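Glycosyl hydrolase family 2, TIM barrel domain protein (Parabacteroides merdae ATCC 43184, PDB 6DXU) probably hydrolyses beta-glucuronides, removing terminal glucuronic acid as a gut bacterial beta-glucuronidase of glycoside hydrolase family 2. Local coordinates at residues W645-G651 with Q723-T727; V750-L754 with A794-A799. All blocks are in the same frame, centred on the assembly; numbering follows the deposited sequence.

Contact 1. Residues W645-G651 with Q723-T727; sequences WPVRWGG and QEYQT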
ATOM      1  N   TRP D 645      49.994  27.904 -27.309  1.00 24.62           N
ATOM      2  CA  TRP D 645      49.758  29.226 -27.888  1.00 21.56           C
ATOM      3  C   TRP D 645      50.645  29.335 -29.121  1.00 26.24           C
ATOM      4  O   TRP D 645      51.792  29.798 -29.026  1.00 28.12           O
ATOM      5  CB  TRP D 645      50.080  30.322 -26.878  1.00 20.34           C
ATOM      6  CG  TRP D 645      49.625  31.687 -27.286  1.00 20.52           C
ATOM      7  CD1 TRP D 645      48.883  32.007 -28.371  1.00 21.13           C
ATOM      8  CD2 TRP D 645      49.877  32.918 -26.586  1.00 23.31           C
ATOM      9  NE1 TRP D 645      48.637  33.365 -28.390  1.00 25.74           N
ATOM     10  CE2 TRP D 645      49.241  33.944 -27.306  1.00 21.95           C
ATOM     11  CE3 TRP D 645      50.562  33.242 -25.407  1.00 26.56           C
ATOM     12  CZ2 TRP D 645      49.275  35.280 -26.899  1.00 23.88           C
ATOM     13  CZ3 TRP D 645      50.604  34.571 -25.008  1.00 25.28           C
ATOM     14  CH2 TRP D 645      49.961  35.575 -25.759  1.00 25.12           C
ATOM     15  N   PRO D 646      50.163  28.918 -30.297  1.00 26.67           N
ATOM     16  CA  PRO D 646      51.067  28.813 -31.457  1.00 29.16           C
ATOM     17  C   PRO D 646      51.416  30.146 -32.109  1.00 28.94           C
ATOM     18  O   PRO D 646      52.517  30.302 -32.662  1.00 29.77           O
ATOM     19  CB  PRO D 646      50.284  27.913 -32.423  1.00 27.21           C
ATOM     20  CG  PRO D 646      48.863  28.121 -32.071  1.00 27.24           C
ATOM     21  CD  PRO D 646      48.847  28.309 -30.565  1.00 24.88           C
ATOM     22  N   VAL D 647      50.510  31.120 -32.048  1.00 24.24           N
ATOM     23  CA  VAL D 647      50.690  32.389 -32.746  1.00 27.48           C
ATOM     24  C   VAL D 647      50.417  33.545 -31.788  1.00 26.08           C
ATOM     25  O   VAL D 647      49.269  33.755 -31.369  1.00 29.08           O
ATOM     26  CB  VAL D 647      49.799  32.507 -33.991  1.00 27.47           C
ATOM     27  CG1 VAL D 647      50.258  33.697 -34.826  1.00 27.47           C
ATOM     28  CG2 VAL D 647      49.851  31.224 -34.822  1.00 28.20           C
ATOM     29  N   ARG D 648      51.463  34.298 -31.454  1.00 23.05           N
ATOM     30  CA  ARG D 648      51.334  35.573 -30.761  1.00 26.37           C
ATOM     31  C   ARG D 648      51.172  36.715 -31.768  1.00 27.94           C
ATOM     32  O   ARG D 648      51.303  36.531 -32.984  1.00 29.29           O
ATOM     33  CB  ARG D 648      52.543  35.810 -29.867  1.00 26.60           C
ATOM     34  CG  ARG D 648      52.613  34.860 -28.683  1.00 27.92           C
ATOM     35  CD  ARG D 648      53.632  35.358 -27.647  1.00 28.32           C
ATOM     36  NE  ARG D 648      53.087  36.490 -26.907  1.00 24.60           N
ATOM     37  CZ  ARG D 648      53.569  36.937 -25.750  1.00 23.57           C
ATOM     38  NH1 ARG D 648      54.617  36.346 -25.195  1.00 22.40           N
ATOM     39  NH2 ARG D 648      52.984  37.968 -25.148  1.00 25.38           N
ATOM     40  N   TRP D 649      50.873  37.911 -31.262  1.00 26.28           N
ATOM     41  CA  TRP D 649      50.638  39.016 -32.181  1.00 30.41           C
ATOM     42  C   TRP D 649      50.923  40.358 -31.515  1.00 33.16           C
ATOM     43  O   TRP D 649      51.018  40.472 -30.290  1.00 29.39           O
ATOM     44  CB  TRP D 649      49.210  38.986 -32.752  1.00 29.11           C
ATOM     45  CG  TRP D 649      48.115  39.261 -31.764  1.00 27.79           C
ATOM     46  CD1 TRP D 649      47.594  40.478 -31.443  1.00 29.03           C
ATOM     47  CD2 TRP D 649      47.383  38.295 -30.993  1.00 30.57           C
ATOM     48  NE1 TRP D 649      46.596  40.338 -30.508  1.00 33.55           N
ATOM     49  CE2 TRP D 649      46.443  39.008 -30.216  1.00 31.56           C
ATOM     50  CE3 TRP D 649      47.434  36.901 -30.883  1.00 25.24           C
ATOM     51  CZ2 TRP D 649      45.561  38.372 -29.331  1.00 31.59           C
ATOM     52  CZ3 TRP D 649      46.547  36.266 -30.008  1.00 27.73           C
ATOM     53  CH2 TRP D 649      45.633  37.006 -29.237  1.00 26.29           C
ATOM     54  N   GLY D 650      51.068  41.375 -32.353  1.00 34.43           N
ATOM     55  CA  GLY D 650      51.335  42.720 -31.897  1.00 37.23           C
ATOM     56  C   GLY D 650      52.125  43.473 -32.950  1.00 39.41           C
ATOM     57  O   GLY D 650      52.258  43.031 -34.085  1.00 30.69           O
ATOM     58  N   GLY D 651      52.672  44.616 -32.541  1.00 38.05           N
ATOM     59  CA  GLY D 651      53.438  45.421 -33.462  1.00 32.94           C
ATOM     60  C   GLY D 651      54.828  44.878 -33.703  1.00 38.83           C
ATOM     61  O   GLY D 651      55.391  44.127 -32.900  1.00 32.83           O
ATOM     62  N   GLN D 723      56.934  29.562 -31.000  1.00 27.74           N
ATOM     63  CA  GLN D 723      55.772  30.396 -31.247  1.00 24.75           C
ATOM     64  C   GLN D 723      56.000  31.254 -32.477  1.00 31.75           C
ATOM     65  O   GLN D 723      57.087  31.813 -32.669  1.00 27.47           O
ATOM     66  CB  GLN D 723      55.462  31.323 -30.067  1.00 30.59           C
ATOM     67  CG  GLN D 723      55.057  30.621 -28.798  1.00 29.97           C
ATOM     68  CD  GLN D 723      54.672  31.607 -27.721  1.00 32.74           C
ATOM     69  OE1 GLN D 723      55.516  32.356 -27.228  1.00 29.98           O
ATOM     70  NE2 GLN D 723      53.389  31.635 -27.364  1.00 27.65           N
ATOM     71  N   GLU D 724      54.963  31.353 -33.294  1.00 28.42           N
ATOM     72  CA  GLU D 724      54.934  32.299 -34.389  1.00 28.84           C
ATOM     73  C   GLU D 724      54.483  33.662 -33.881  1.00 32.78           C
ATOM     74  O   GLU D 724      53.706  33.772 -32.926  1.00 28.33           O
ATOM     75  CB  GLU D 724      53.988  31.815 -35.483  1.00 30.75           C
ATOM     76  CG  GLU D 724      54.234  32.467 -36.828  1.00 41.12           C
ATOM     77  CD  GLU D 724      53.215  32.058 -37.867  1.00 40.04           C
ATOM     78  OE1 GLU D 724      52.640  30.956 -37.737  1.00 44.95           O
ATOM     79  OE2 GLU D 724      52.983  32.846 -38.805  1.00 38.19           O
ATOM     80  N   TYR D 725      54.959  34.711 -34.543  1.00 31.62           N
ATOM     81  CA  TYR D 725      54.573  36.073 -34.209  1.00 27.84           C
ATOM     82  C   TYR D 725      54.005  36.734 -35.454  1.00 30.53           C
ATOM     83  O   TYR D 725      54.660  36.765 -36.503  1.00 34.43           O
ATOM     84  CB  TYR D 725      55.766  36.861 -33.652  1.00 27.76           C
ATOM     85  CG  TYR D 725      55.410  38.231 -33.106  1.00 30.71           C
ATOM     86  CD1 TYR D 725      54.562  38.369 -32.007  1.00 28.59           C
ATOM     87  CD2 TYR D 725      55.943  39.385 -33.674  1.00 30.34           C
ATOM     88  CE1 TYR D 725      54.231  39.624 -31.511  1.00 25.12           C
ATOM     89  CE2 TYR D 725      55.619  40.637 -33.183  1.00 34.99           C
ATOM     90  CZ  TYR D 725      54.768  40.752 -32.097  1.00 33.78           C
ATOM     91  OH  TYR D 725      54.455  42.000 -31.598  1.00 30.85           O
ATOM     92  N   GLN D 726      52.792  37.265 -35.337  1.00 25.96           N
ATOM     93  CA  GLN D 726      52.079  37.846 -36.464  1.00 28.48           C
ATOM     94  C   GLN D 726      51.920  39.338 -36.230  1.00 32.59           C
ATOM     95  O   GLN D 726      51.400  39.752 -35.193  1.00 32.47           O
ATOM     96  CB  GLN D 726      50.705  37.192 -36.647  1.00 27.24           C
ATOM     97  CG  GLN D 726      49.830  37.864 -37.703  1.00 28.11           C
ATOM     98  CD  GLN D 726      48.532  37.108 -37.958  1.00 27.78           C
ATOM     99  OE1 GLN D 726      48.533  35.878 -38.082  1.00 28.28           O
ATOM    100  NE2 GLN D 726      47.424  37.838 -38.048  1.00 25.46           N
ATOM    101  N   THR D 727      52.378  40.143 -37.190  1.00 31.53           N
ATOM    102  CA  THR D 727      52.190  41.585 -37.105  1.00 31.63           C
ATOM    103  C   THR D 727      51.004  42.086 -37.921  1.00 30.17           C
ATOM    104  O   THR D 727      50.543  43.205 -37.685  1.00 31.59           O
ATOM    105  CB  THR D 727      53.465  42.323 -37.547  1.00 33.20           C
ATOM    106  OG1 THR D 727      53.851  41.889 -38.856  1.00 35.02           O
ATOM    107  CG2 THR D 727      54.608  42.020 -36.580  1.00 38.55           C
TER

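Contact 2. Residues V750-L754 with A794-A799; sequences VQVQL and AYNGRA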
ATOM      1  N   VAL D 750      42.600  17.251 -37.817  1.00 25.60           N
ATOM      2  CA  VAL D 750      42.130  18.287 -38.729  1.00 26.93           C
ATOM      3  C   VAL D 750      42.172  19.625 -38.016  1.00 29.28           C
ATOM      4  O   VAL D 750      41.826  19.724 -36.831  1.00 26.52           O
ATOM      5  CB  VAL D 750      40.711  17.974 -39.243  1.00 28.41           C
ATOM      6  CG1 VAL D 750      40.111  19.182 -39.946  1.00 27.32           C
ATOM      7  CG2 VAL D 750      40.759  16.800 -40.197  1.00 28.36           C
ATOM      8  N   GLN D 751      42.615  20.656 -38.729  1.00 26.12           N
ATOM      9  CA  GLN D 751      42.711  22.006 -38.196  1.00 27.44           C
ATOM     10  C   GLN D 751      41.853  22.942 -39.029  1.00 27.83           C
ATOM     11  O   GLN D 751      41.859  22.877 -40.267  1.00 29.12           O
ATOM     12  CB  GLN D 751      44.171  22.496 -38.184  1.00 33.79           C
ATOM     13  CG  GLN D 751      44.335  23.968 -37.806  1.00 36.06           C
ATOM     14  CD  GLN D 751      45.788  24.428 -37.854  1.00 41.50           C
ATOM     15  OE1 GLN D 751      46.483  24.447 -36.832  1.00 42.02           O
ATOM     16  NE2 GLN D 751      46.252  24.792 -39.044  1.00 45.50           N
ATOM     17  N   VAL D 752      41.123  23.809 -38.339  1.00 26.23           N
ATOM     18  CA  VAL D 752      40.353  24.888 -38.945  1.00 25.62           C
ATOM     19  C   VAL D 752      40.985  26.197 -38.509  1.00 31.06           C
ATOM     20  O   VAL D 752      41.297  26.373 -37.326  1.00 26.80           O
ATOM     21  CB  VAL D 752      38.875  24.836 -38.518  1.00 26.23           C
ATOM     22  CG1 VAL D 752      38.111  26.033 -39.075  1.00 31.29           C
ATOM     23  CG2 VAL D 752      38.247  23.528 -38.949  1.00 27.64           C
ATOM     24  N   GLN D 753      41.169  27.118 -39.454  1.00 26.81           N
ATOM     25  CA  GLN D 753      41.654  28.457 -39.141  1.00 28.98           C
ATOM     26  C   GLN D 753      40.696  29.476 -39.740  1.00 27.66           C
ATOM     27  O   GLN D 753      40.480  29.496 -40.957  1.00 28.09           O
ATOM     28  CB  GLN D 753      43.079  28.674 -39.668  1.00 30.90           C
ATOM     29  CG  GLN D 753      43.609  30.083 -39.444  1.00 33.11           C
ATOM     30  CD  GLN D 753      43.815  30.415 -37.973  1.00 31.02           C
ATOM     31  OE1 GLN D 753      44.601  29.761 -37.294  1.00 41.00           O
ATOM     32  NE2 GLN D 753      43.129  31.444 -37.484  1.00 29.68           N
ATOM     33  N   LEU D 754      40.138  30.329 -38.894  1.00 23.46           N
ATOM     34  CA  LEU D 754      39.312  31.426 -39.377  1.00 26.24           C
ATOM     35  C   LEU D 754      40.207  32.541 -39.915  1.00 31.29           C
ATOM     36  O   LEU D 754      41.170  32.953 -39.260  1.00 28.06           O
ATOM     37  CB  LEU D 754      38.417  31.949 -38.257  1.00 26.77           C
ATOM     38  CG  LEU D 754      37.342  30.970 -37.791  1.00 26.29           C
ATOM     39  CD1 LEU D 754      36.861  31.300 -36.379  1.00 30.17           C
ATOM     40  CD2 LEU D 754      36.168  31.016 -38.753  1.00 30.58           C
ATOM     41  N   ALA D 794      36.001  28.843 -31.272  1.00 22.79           N
ATOM     42  CA  ALA D 794      37.391  28.876 -31.702  1.00 23.02           C
ATOM     43  C   ALA D 794      38.293  29.337 -30.559  1.00 21.81           C
ATOM     44  O   ALA D 794      37.879  30.095 -29.678  1.00 27.60           O
ATOM     45  CB  ALA D 794      37.556  29.813 -32.904  1.00 23.28           C
ATOM     46  N   TYR D 795      39.527  28.861 -30.572  1.00 22.67           N
ATOM     47  CA  TYR D 795      40.568  29.373 -29.687  1.00 21.85           C
ATOM     48  C   TYR D 795      41.594  30.089 -30.558  1.00 21.46           C
ATOM     49  O   TYR D 795      42.320  29.449 -31.323  1.00 23.29           O
ATOM     50  CB  TYR D 795      41.199  28.269 -28.840  1.00 22.94           C
ATOM     51  CG  TYR D 795      41.243  26.894 -29.468  1.00 24.23           C
ATOM     52  CD1 TYR D 795      40.131  26.029 -29.429  1.00 31.56           C
ATOM     53  CD2 TYR D 795      42.396  26.444 -30.066  1.00 33.14           C
ATOM     54  CE1 TYR D 795      40.202  24.750 -30.004  1.00 29.90           C
ATOM     55  CE2 TYR D 795      42.471  25.203 -30.628  1.00 38.29           C
ATOM     56  CZ  TYR D 795      41.379  24.360 -30.600  1.00 36.04           C
ATOM     57  OH  TYR D 795      41.463  23.110 -31.166  1.00 54.19           O
ATOM     58  N   ASN D 796      41.615  31.419 -30.459  1.00 23.32           N
ATOM     59  CA  ASN D 796      42.468  32.273 -31.287  1.00 23.05           C
ATOM     60  C   ASN D 796      42.276  31.975 -32.776  1.00 24.93           C
ATOM     61  O   ASN D 796      43.231  31.858 -33.555  1.00 24.14           O
ATOM     62  CB  ASN D 796      43.926  32.145 -30.860  1.00 24.68           C
ATOM     63  CG  ASN D 796      44.123  32.563 -29.411  1.00 25.01           C
ATOM     64  OD1 ASN D 796      44.492  31.756 -28.566  1.00 24.62           O
ATOM     65  ND2 ASN D 796      43.848  33.829 -29.120  1.00 25.76           N
ATOM     66  N   GLY D 797      41.011  31.878 -33.160  1.00 26.41           N
ATOM     67  CA  GLY D 797      40.631  31.667 -34.540  1.00 29.50           C
ATOM     68  C   GLY D 797      40.831  30.266 -35.066  1.00 30.56           C
ATOM     69  O   GLY D 797      40.632  30.046 -36.268  1.00 31.66           O
ATOM     70  N   ARG D 798      41.215  29.310 -34.225  1.00 24.15           N
ATOM     71  CA  ARG D 798      41.464  27.959 -34.708  1.00 24.63           C
ATOM     72  C   ARG D 798      40.617  26.944 -33.944  1.00 30.78           C
ATOM     73  O   ARG D 798      40.126  27.205 -32.842  1.00 23.73           O
ATOM     74  CB  ARG D 798      42.949  27.622 -34.650  1.00 30.29           C
ATOM     75  CG  ARG D 798      43.390  26.812 -33.505  1.00 37.48           C
ATOM     76  CD  ARG D 798      44.906  26.630 -33.615  1.00 41.32           C
ATOM     77  NE  ARG D 798      45.476  26.187 -32.345  1.00 42.12           N
ATOM     78  CZ  ARG D 798      45.626  26.989 -31.297  1.00 38.74           C
ATOM     79  NH1 ARG D 798      45.244  28.271 -31.377  1.00 26.36           N
ATOM     80  NH2 ARG D 798      46.145  26.509 -30.171  1.00 33.63           N
ATOM     81  N   ALA D 799      40.398  25.794 -34.577  1.00 25.22           N
ATOM     82  CA  ALA D 799      39.746  24.672 -33.919  1.00 27.50           C
ATOM     83  C   ALA D 799      40.322  23.390 -34.493  1.00 30.49           C
ATOM     84  O   ALA D 799      40.553  23.295 -35.702  1.00 27.77           O
ATOM     85  CB  ALA D 799      38.221  24.705 -34.101  1.00 22.30           C
TER

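Contact 1. Residues W645-G651 with Q723-T727
The hydroxyl of Tyr725 donates a 2.7 Å hydrogen bond from OH to Gly651 O, closing the far end of a parallel beta pairing. Strand 647-649 is an outermost strand of a mixed five-stranded sheet and runs beside the C-terminal end of strand 715-726. Arg648 carries the middle of the pairing: its N bonds to Glu724 O and its O receives Gln726 N, so its backbone brackets Tyr725, as in regular parallel sheet. Glu724 N to Pro646 O and Gly650 N to Gln726 O extend the ladder both ways. Proline suits the start because only its carbonyl is needed there.

At that end the Gln723 side chain reaches over, and its NE2 gives Trp645 O a 2.9 Å bond lying in the amide plane; Tyr697 takes the amide's OE1, which fixes the amide's rotation. Arg648 CG lies 3.7 Å above the centre of the Trp645 ring, while its CD comes within 3.6 Å of Gln723 OE1. A bend at chi3 (75°) turns the guanidinium so that Trp645 CZ3 sits over one face, and its charge is met by Glu526. On the other face of the sheet, Val647 and Glu724 lie side by side, and Arg761 holds the carboxylate.

The Tyr725 ring passes along the backbone after Arg648, its CE1 3.4 Å from Trp649 C. Gly650, with a phi of 151° that suits glycine because a side chain would crowd the preceding carbonyl, lets the chain turn past the phenol, its C atom 3.1 Å from Tyr725 OH.

Contact 2. Residues V750-L754 with A794-A799
Three backbone hydrogen bonds join Val752 and Leu754 to Gly797 and Ala799, where a tight beta hairpin leads from strand 791-793 into strand 798-804 of the family 2 C-terminal domain 5. Val752 and Ala799 form an antiparallel hydrogen-bonded pair, N to O in both directions, and Leu754 N then reaches Gly797 O at 2.7 Å, nearly straight at 177°. Between them Gln753 faces Arg798 as a non-hydrogen-bonded pair, where Arg798 CA lies 3.1 Å from Val752 O in a C-H...O contact.

A type I' turn from Tyr795 to Arg798 presents the Gly797 carbonyl. Asn796 and Gly797 take positive phi, an Asn-Gly pair well suited to this turn, and Tyr795 and Arg798 bond backbone to backbone at its base. Their side chains meet too: Tyr795 CD2 lies 3.5 Å above the guanidinium plane of Arg798, whose CZ is at the edge of the phenol ring.

Among the polar side chains, Gln753 bends at chi2 (67°) so that its NE2 curls back to its own strand and bonds Leu754 O at 3.0 Å; this steadies the amide over Gly797, where the lack of a side chain leaves room for it. Asn796 points away, and its ND2 is held by His524 O and Leu763 O.

Apolar contact is modest. Leu754 CD1 meets Ala794 CB at 3.8 Å, and Val752 CB approaches Ala799 CB at 4.5 Å.

Strand 747-755 thus runs between strands 735-744 and 798-804, while Phe771 and Ile769 of strand 768-775, from a second antiparallel sheet, pack against Val752, Ala794 and Ala799.

Overall arrangement
The two contacts follow one another in series, neither nesting nor crossing. Strand 647-649 opens contact 1, the chain runs on through the antiparallel strands of the same sheet, and strand 715-726 closes a loop of 71 residues without any helix. A short connection then enters the next beta domain, where 750-754 and 794-799 close a second loop of 39 residues. Their centres lie 15 Å apart and the contacts touch: Pro646 CD packs against Arg798 NH2, and Trp649 CH2 against Asn796 ND2. Both also lean on one piece of chain, for Trp645 stacks on His524, and the adjoining Arg523, which lines a bicine pocket, bonds Ala794 O.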